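Local coordinates for tyrosyl-tRNA synthetase (Aeropyrum pernix, PDB 2CYA), which probably catalyses the ATP-dependent, two-step attachment of tyrosine to tRNA(Tyr), working as a homodimer, at residues Val54-Val59 with Arg99-Ala104; Lys124-Leu129 with Ile173-Leu178; Asp255-Lys260 with Ser333-Val338. All coordinates share one frame; numbering follows the deposited sequence.

Contact 1: residues Val54-Val59 with Arg99-Ala104; sequences VWMYKV and RRVMEA
Met102 and Met56 interlock between two helices whose short segments pass 10.4 Å apart, axis to axis, at a crossing angle of -63°. Met56 is the straight bump: extended past CG (chi2 174°), its chain carries SD and CE across to the hollow between Met102 and Val101. Met56 SD lies 3.5 Å from Met102 CG, and Val101 CG1 meets Met56 SD at 3.8 Å, roughly at right angles to that contact. Met102 is the hooked bump. A bend at chi3 (74°) turns its methyl away from Met56 and into the groove between Trp55 and Val59, where Met102 CE comes within 4.1 Å of Val59 CG1. The sulfur of Met102 forms a Met-aromatic contact with Trp55, SD standing 5.2 Å from the centroid of the six-membered ring in an oblique approach. The same indole has Met56 CG over one face and Val59 CG2 at its edge, both from its own helix. No hydrogen bond crosses the interface; the contact is made by apolar and sulfur groups, and all five touching residues are buried. Both helices are connections of the Rossmann fold: 51-64 links strand 37-42 to 68-73, and 88-104 links 68-73 to 113-116. Trp55 also meets the ring of Trp52, an inferred ATP-binding residue. Val59 rests on Leu182 of strand 180-184, while Val101 packs against Ile341 and Val345 of helix 323-346.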
# COMPACT_ATOMS: atom_id res chain seq x y z
N VAL A 54 18.06 25.09 -4.41
CA VAL A 54 18.83 24.72 -3.23
C VAL A 54 19.14 23.22 -3.21
O VAL A 54 20.29 22.83 -2.99
CB VAL A 54 18.09 25.06 -1.91
CG1 VAL A 54 18.94 24.61 -0.72
CG2 VAL A 54 17.81 26.56 -1.82
N TRP A 55 18.14 22.37 -3.45
CA TRP A 55 18.47 20.95 -3.44
C TRP A 55 19.18 20.52 -4.73
O TRP A 55 19.95 19.57 -4.73
CB TRP A 55 17.24 20.08 -3.15
CG TRP A 55 16.09 20.13 -4.12
CD1 TRP A 55 14.88 20.74 -3.93
CD2 TRP A 55 16.00 19.44 -5.38
NE1 TRP A 55 14.04 20.46 -4.99
CE2 TRP A 55 14.70 19.66 -5.89
CE3 TRP A 55 16.90 18.64 -6.12
CZ2 TRP A 55 14.27 19.12 -7.10
CZ3 TRP A 55 16.47 18.10 -7.32
CH2 TRP A 55 15.16 18.35 -7.81
N MET A 56 18.97 21.26 -5.83
CA MET A 56 19.66 20.91 -7.07
C MET A 56 21.17 21.15 -6.89
O MET A 56 21.99 20.35 -7.31
CB MET A 56 19.11 21.72 -8.24
CG MET A 56 17.68 21.35 -8.64
SD MET A 56 17.01 22.46 -9.91
CE MET A 56 15.35 21.74 -10.20
N TYR A 57 21.53 22.25 -6.23
CA TYR A 57 22.94 22.56 -5.99
C TYR A 57 23.55 21.51 -5.07
O TYR A 57 24.73 21.16 -5.19
CB TYR A 57 23.09 23.95 -5.36
CG TYR A 57 22.68 25.10 -6.27
CD1 TYR A 57 22.88 25.03 -7.66
CD2 TYR A 57 22.15 26.28 -5.74
CE1 TYR A 57 22.57 26.09 -8.48
CE2 TYR A 57 21.84 27.36 -6.56
CZ TYR A 57 22.05 27.26 -7.93
OH TYR A 57 21.76 28.34 -8.74
N LYS A 58 22.73 21.00 -4.14
CA LYS A 58 23.20 19.99 -3.21
C LYS A 58 23.44 18.69 -3.98
O LYS A 58 24.39 17.96 -3.69
CB LYS A 58 22.20 19.81 -2.07
CG LYS A 58 22.69 18.98 -0.89
CD LYS A 58 24.13 19.32 -0.45
CE LYS A 58 24.30 20.78 -0.06
NZ LYS A 58 25.73 21.03 0.34
N VAL A 59 22.60 18.41 -4.97
CA VAL A 59 22.80 17.21 -5.78
C VAL A 59 24.18 17.36 -6.42
O VAL A 59 24.99 16.43 -6.42
CB VAL A 59 21.72 17.07 -6.88
CG1 VAL A 59 22.06 15.90 -7.80
CG2 VAL A 59 20.34 16.87 -6.24
N ARG A 99 14.53 18.31 -15.21
CA ARG A 99 15.81 17.82 -15.73
C ARG A 99 16.54 18.91 -16.50
O ARG A 99 17.76 19.06 -16.38
CB ARG A 99 15.65 16.61 -16.65
CG ARG A 99 15.41 15.32 -15.93
CD ARG A 99 15.36 14.14 -16.89
NE ARG A 99 14.09 13.42 -16.72
CZ ARG A 99 13.16 13.29 -17.66
NH1 ARG A 99 13.35 13.82 -18.87
NH2 ARG A 99 12.02 12.68 -17.38
N ARG A 100 15.79 19.67 -17.29
CA ARG A 100 16.37 20.73 -18.09
C ARG A 100 16.87 21.85 -17.20
O ARG A 100 17.92 22.44 -17.47
CB ARG A 100 15.35 21.28 -19.09
CG ARG A 100 15.85 22.42 -19.97
CD ARG A 100 17.11 22.04 -20.73
NE ARG A 100 16.91 20.82 -21.51
CZ ARG A 100 16.12 20.74 -22.57
NH1 ARG A 100 15.44 21.81 -22.97
NH2 ARG A 100 15.97 19.58 -23.20
N VAL A 101 16.11 22.15 -16.16
CA VAL A 101 16.49 23.20 -15.23
C VAL A 101 17.77 22.81 -14.51
O VAL A 101 18.68 23.63 -14.35
CB VAL A 101 15.39 23.44 -14.17
CG1 VAL A 101 15.95 24.31 -13.03
CG2 VAL A 101 14.16 24.11 -14.82
N MET A 102 17.86 21.55 -14.07
CA MET A 102 19.04 21.10 -13.36
C MET A 102 20.31 21.23 -14.20
O MET A 102 21.34 21.66 -13.71
CB MET A 102 18.88 19.65 -12.87
CG MET A 102 17.91 19.53 -11.70
SD MET A 102 17.62 17.82 -11.23
CE MET A 102 19.20 17.39 -10.38
N GLU A 103 20.21 20.85 -15.47
CA GLU A 103 21.33 20.92 -16.39
C GLU A 103 21.74 22.38 -16.58
O GLU A 103 22.90 22.74 -16.39
CB GLU A 103 20.92 20.31 -17.74
CG GLU A 103 21.86 20.64 -18.90
CD GLU A 103 21.53 19.85 -20.17
OE1 GLU A 103 22.25 18.88 -20.45
OE2 GLU A 103 20.55 20.18 -20.86
N ALA A 104 20.77 23.21 -16.95
CA ALA A 104 21.01 24.63 -17.16
C ALA A 104 21.49 25.31 -15.89
O ALA A 104 22.11 26.37 -15.95
CB ALA A 104 19.74 25.30 -17.65

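Contact 2: residues Lys124-Leu129 with Ile173-Leu178; sequences KDYWGL and IFYMDL
Tyr175, Leu129 and Tyr126 carry most of this contact, burying 82, 61 and 36 Å² respectively. The two tyrosines form a T-shaped pair: the edge of Tyr126 is directed at the face of Tyr175, with centroids 5.7 Å apart and planes at 89°. Tyr126 CD1 is the leading atom, 4.0 Å from Tyr175 CG. With CG anti to the backbone N (chi1 -177°), the Tyr175 ring swings toward helix 124-135 and lies beside its backbone, Tyr175 CD1 being 3.8 Å from Tyr126 CA. Leu129, one turn further on, sends a single methyl across. Leu129 CD1 sits at the edge of the Tyr175 ring, 3.5 Å from Tyr175 N, and also touches Phe174 CB at 4.0 Å. Both phenol ends are tied down outside the pair, Tyr175 OH to Asp123 and Tyr126 OH to Asp172 OD1 and Met168 O. An alanine in place of Tyr175 removes the ring, which would probably leave the Tyr126 edge without its aromatic face and Asp123 without its hydroxyl partner. Just beyond, a Schellman motif with Asp177 as its C-prime residue ends helix 161-175. Helix 124-135 also takes part in the dimer interface, where Trp127 stacks on Trp127 of the second subunit. The hydrogen bond between Tyr126 and Asp172, a predicted L-tyrosine-binding residue, is consistent with a second-shell position for Tyr126 in the tyrosine pocket of a class I synthetase.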
# COMPACT_ATOMS: atom_id res chain seq x y z
N LYS A 124 7.32 -6.10 -8.43
CA LYS A 124 6.63 -6.70 -7.29
C LYS A 124 7.49 -6.61 -6.04
O LYS A 124 6.97 -6.43 -4.93
CB LYS A 124 6.28 -8.16 -7.60
CG LYS A 124 7.44 -9.14 -7.67
CD LYS A 124 6.92 -10.53 -8.08
CE LYS A 124 7.85 -11.66 -7.66
NZ LYS A 124 9.20 -11.49 -8.27
N ASP A 125 8.80 -6.72 -6.20
CA ASP A 125 9.68 -6.63 -5.04
C ASP A 125 9.58 -5.28 -4.34
O ASP A 125 9.75 -5.20 -3.13
CB ASP A 125 11.13 -6.91 -5.43
CG ASP A 125 11.35 -8.36 -5.81
OD1 ASP A 125 10.55 -9.21 -5.34
OD2 ASP A 125 12.31 -8.66 -6.55
N TYR A 126 9.28 -4.23 -5.10
CA TYR A 126 9.14 -2.94 -4.48
C TYR A 126 7.92 -2.97 -3.55
O TYR A 126 8.00 -2.56 -2.38
CB TYR A 126 8.95 -1.85 -5.53
CG TYR A 126 8.55 -0.53 -4.94
CD1 TYR A 126 9.49 0.28 -4.27
CD2 TYR A 126 7.25 -0.06 -5.07
CE1 TYR A 126 9.12 1.53 -3.77
CE2 TYR A 126 6.87 1.17 -4.56
CZ TYR A 126 7.80 1.97 -3.92
OH TYR A 126 7.40 3.19 -3.42
N TRP A 127 6.78 -3.46 -4.06
CA TRP A 127 5.57 -3.53 -3.24
C TRP A 127 5.80 -4.52 -2.12
O TRP A 127 5.28 -4.36 -1.03
CB TRP A 127 4.34 -3.88 -4.11
CG TRP A 127 4.08 -2.78 -5.10
CD1 TRP A 127 4.38 -2.79 -6.44
CD2 TRP A 127 3.63 -1.45 -4.80
NE1 TRP A 127 4.16 -1.55 -6.99
CE2 TRP A 127 3.70 -0.71 -6.00
CE3 TRP A 127 3.19 -0.82 -3.63
CZ2 TRP A 127 3.34 0.65 -6.06
CZ3 TRP A 127 2.84 0.53 -3.69
CH2 TRP A 127 2.92 1.25 -4.90
N GLY A 128 6.62 -5.53 -2.38
CA GLY A 128 6.94 -6.48 -1.33
C GLY A 128 7.57 -5.73 -0.16
O GLY A 128 7.30 -6.06 1.02
N LEU A 129 8.40 -4.72 -0.46
CA LEU A 129 9.07 -3.90 0.57
C LEU A 129 8.07 -2.97 1.22
O LEU A 129 8.13 -2.71 2.43
CB LEU A 129 10.21 -3.04 -0.02
CG LEU A 129 11.67 -3.50 0.01
CD1 LEU A 129 12.54 -2.51 -0.77
CD2 LEU A 129 12.14 -3.59 1.46
N ILE A 173 13.71 4.44 -0.72
CA ILE A 173 15.07 4.51 -0.18
C ILE A 173 15.66 3.10 -0.06
O ILE A 173 16.77 2.86 -0.52
CB ILE A 173 15.08 5.21 1.23
CG1 ILE A 173 14.75 6.70 1.05
CG2 ILE A 173 16.43 5.03 1.93
CD1 ILE A 173 14.38 7.41 2.35
N PHE A 174 14.92 2.17 0.54
CA PHE A 174 15.46 0.81 0.69
C PHE A 174 15.59 0.11 -0.67
O PHE A 174 16.61 -0.53 -0.96
CB PHE A 174 14.60 -0.05 1.62
CG PHE A 174 14.48 0.47 3.04
CD1 PHE A 174 15.53 1.17 3.65
CD2 PHE A 174 13.34 0.18 3.81
CE1 PHE A 174 15.44 1.58 4.98
CE2 PHE A 174 13.24 0.58 5.15
CZ PHE A 174 14.29 1.28 5.74
N TYR A 175 14.56 0.23 -1.51
CA TYR A 175 14.60 -0.42 -2.81
C TYR A 175 15.82 0.01 -3.62
O TYR A 175 16.45 -0.81 -4.29
CB TYR A 175 13.33 -0.10 -3.60
CG TYR A 175 13.26 -0.79 -4.94
CD1 TYR A 175 12.77 -2.10 -5.06
CD2 TYR A 175 13.65 -0.13 -6.11
CE1 TYR A 175 12.68 -2.73 -6.31
CE2 TYR A 175 13.56 -0.75 -7.36
CZ TYR A 175 13.08 -2.04 -7.45
OH TYR A 175 13.00 -2.65 -8.69
N MET A 176 16.16 1.30 -3.57
CA MET A 176 17.32 1.81 -4.31
C MET A 176 18.64 1.57 -3.59
O MET A 176 19.69 2.06 -4.01
CB MET A 176 17.14 3.29 -4.63
CG MET A 176 16.01 3.53 -5.63
SD MET A 176 15.84 5.24 -6.13
CE MET A 176 14.65 5.73 -5.02
N ASP A 177 18.57 0.82 -2.49
CA ASP A 177 19.77 0.44 -1.75
C ASP A 177 20.64 1.64 -1.41
O ASP A 177 21.84 1.63 -1.66
CB ASP A 177 20.56 -0.56 -2.61
CG ASP A 177 21.61 -1.31 -1.80
OD1 ASP A 177 21.28 -1.75 -0.68
OD2 ASP A 177 22.74 -1.47 -2.30
N LEU A 178 20.03 2.65 -0.82
CA LEU A 178 20.73 3.89 -0.51
C LEU A 178 21.43 3.99 0.85
O LEU A 178 20.93 3.48 1.87
CB LEU A 178 19.76 5.05 -0.62
CG LEU A 178 19.01 5.20 -1.94
CD1 LEU A 178 18.03 6.37 -1.77
CD2 LEU A 178 19.99 5.43 -3.12

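Contact 3: residues Asp255-Lys260 with Ser333-Val338; sequences DDIRRK and SLIEVV
One face of the Arg258 guanidinium carries the CD1 methyl of Ile335, 3.5 Å above the plane and displaced toward the rim. This stacking borders an antiparallel helix pair, 254-262 with 323-346, in the helical region that follows the KMSKS motif in the chain. Ile335 CD1 lies 3.8 Å from Arg258 NE, CZ and NH1, away from NH2. Arg258 reaches it with a chain extended from CG to NE, crossing the isoleucine at about a right angle, and its NE forms a salt bridge with Glu332, one residue before segment 333-338. That ion pair probably fixes the rotation of the flat group over the methyl while holding its charge at the margin of the contact. The other guanidinium, of Arg259, lies with one face on Asp256 CA of its own helix and pairs with Glu245, away from the partner helix.

The short segments are 9.9 Å apart at closest approach, axis to axis, with their directions at 143°. Beneath the arginine the interface is purely aliphatic. Ile257, which buries 93 Å², faces a triangle made by Leu334, Ile335 and Val338, and its two branches divide the work. Ile257 CG2 meets Ile335 CG1 at 4.0 Å and Leu334 CD2 a little further off. The longer branch starts with CG1 beside the backbone N and continues extended (chi2 177°), which carries its end away from CG2 and toward Val338. There the two side chains meet tip to tip: Ile257 CD1 sits over the head of the valine, 4.0 Å from Val338 CB and equally far, 4.1 Å, from its two methyls, Val338 CG1 and CG2.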
# COMPACT_ATOMS: atom_id res chain seq x y z
N ASP A 255 11.06 41.40 -15.09
CA ASP A 255 10.15 42.34 -14.42
C ASP A 255 9.35 41.66 -13.31
O ASP A 255 9.14 42.25 -12.25
CB ASP A 255 9.21 42.97 -15.43
CG ASP A 255 8.35 44.07 -14.82
OD1 ASP A 255 7.11 43.99 -14.92
OD2 ASP A 255 8.92 45.03 -14.25
N ASP A 256 8.91 40.42 -13.54
CA ASP A 256 8.17 39.66 -12.52
C ASP A 256 9.08 39.49 -11.29
O ASP A 256 8.63 39.65 -10.15
CB ASP A 256 7.80 38.27 -13.03
CG ASP A 256 6.65 38.28 -14.02
OD1 ASP A 256 6.51 37.29 -14.77
OD2 ASP A 256 5.89 39.27 -14.05
N ILE A 257 10.35 39.16 -11.53
CA ILE A 257 11.29 38.98 -10.43
C ILE A 257 11.51 40.29 -9.64
O ILE A 257 11.60 40.28 -8.42
CB ILE A 257 12.65 38.43 -10.95
CG1 ILE A 257 12.45 37.02 -11.50
CG2 ILE A 257 13.68 38.39 -9.83
CD1 ILE A 257 13.71 36.42 -12.11
N ARG A 258 11.64 41.41 -10.35
CA ARG A 258 11.83 42.70 -9.69
C ARG A 258 10.61 43.05 -8.82
O ARG A 258 10.76 43.56 -7.70
CB ARG A 258 12.03 43.80 -10.73
CG ARG A 258 13.46 43.93 -11.21
CD ARG A 258 13.59 44.91 -12.34
NE ARG A 258 14.90 44.76 -12.97
CZ ARG A 258 15.10 44.56 -14.27
NH1 ARG A 258 16.33 44.43 -14.72
NH2 ARG A 258 14.07 44.51 -15.11
N ARG A 259 9.42 42.78 -9.34
CA ARG A 259 8.18 43.07 -8.61
C ARG A 259 8.06 42.20 -7.36
O ARG A 259 7.90 42.71 -6.25
CB ARG A 259 6.95 42.84 -9.50
CG ARG A 259 5.61 43.11 -8.81
CD ARG A 259 4.52 42.24 -9.41
NE ARG A 259 4.70 42.15 -10.86
CZ ARG A 259 4.63 41.03 -11.57
NH1 ARG A 259 4.83 41.08 -12.88
NH2 ARG A 259 4.37 39.86 -11.00
N LYS A 260 8.15 40.89 -7.56
CA LYS A 260 8.03 39.94 -6.45
C LYS A 260 9.05 40.19 -5.36
O LYS A 260 8.73 40.09 -4.18
CB LYS A 260 8.15 38.51 -6.97
CG LYS A 260 6.99 38.08 -7.86
CD LYS A 260 7.17 36.64 -8.32
CE LYS A 260 6.07 36.21 -9.27
NZ LYS A 260 6.17 34.74 -9.53
N SER A 333 20.66 40.18 -9.04
CA SER A 333 21.49 38.98 -9.10
C SER A 333 20.65 37.72 -9.43
O SER A 333 21.08 36.84 -10.18
CB SER A 333 22.20 38.75 -7.77
OG SER A 333 22.97 39.88 -7.43
N LEU A 334 19.45 37.66 -8.88
CA LEU A 334 18.56 36.52 -9.12
C LEU A 334 18.23 36.45 -10.60
O LEU A 334 18.11 35.38 -11.19
CB LEU A 334 17.28 36.70 -8.32
CG LEU A 334 16.44 35.47 -8.02
CD1 LEU A 334 17.33 34.35 -7.48
CD2 LEU A 334 15.36 35.88 -6.99
N ILE A 335 18.06 37.62 -11.20
CA ILE A 335 17.78 37.70 -12.61
C ILE A 335 18.91 37.02 -13.41
O ILE A 335 18.65 36.28 -14.35
CB ILE A 335 17.62 39.17 -13.04
CG1 ILE A 335 16.22 39.66 -12.59
CG2 ILE A 335 17.86 39.30 -14.54
CD1 ILE A 335 15.97 41.14 -12.79
N GLU A 336 20.17 37.26 -13.01
CA GLU A 336 21.28 36.63 -13.73
C GLU A 336 21.26 35.12 -13.55
O GLU A 336 21.59 34.37 -14.48
CB GLU A 336 22.63 37.17 -13.25
CG GLU A 336 22.86 38.66 -13.50
CD GLU A 336 22.53 39.08 -14.93
OE1 GLU A 336 22.90 38.34 -15.87
OE2 GLU A 336 21.91 40.15 -15.10
N VAL A 337 20.89 34.65 -12.36
CA VAL A 337 20.83 33.22 -12.13
C VAL A 337 19.72 32.59 -12.95
O VAL A 337 19.89 31.52 -13.53
CB VAL A 337 20.57 32.90 -10.63
CG1 VAL A 337 20.32 31.40 -10.47
CG2 VAL A 337 21.80 33.32 -9.76
N VAL A 338 18.57 33.27 -13.01
CA VAL A 338 17.43 32.74 -13.73
C VAL A 338 17.49 32.85 -15.26
O VAL A 338 17.03 31.95 -15.96
CB VAL A 338 16.13 33.42 -13.22
CG1 VAL A 338 14.98 33.11 -14.14
CG2 VAL A 338 15.83 32.92 -11.80

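How the contacts relate
All three contacts are buried. In contact 1, whose centre lies about 9 Å from that of the chain, every touching residue is buried; contacts 2 and 3, at about 22 and 20 Å, each have a more accessible margin (Asp125 and Tyr175; Arg258). These two lie on opposite sides of the chain's centre, about 41 Å apart between centres. Contacts 1 and 3 adjoin: Tyr57 OH touches Val337 CG1, and helix 323-346, the source of segment 333-338, also packs on Val101. Contact 2 shares no helix with either. Chemistry follows position: sulfur and aliphatic groups in the Rossmann layer, hydrogen-bonded tyrosines near the predicted substrate pocket, aliphatic groups bordered by an arginine in the helical region.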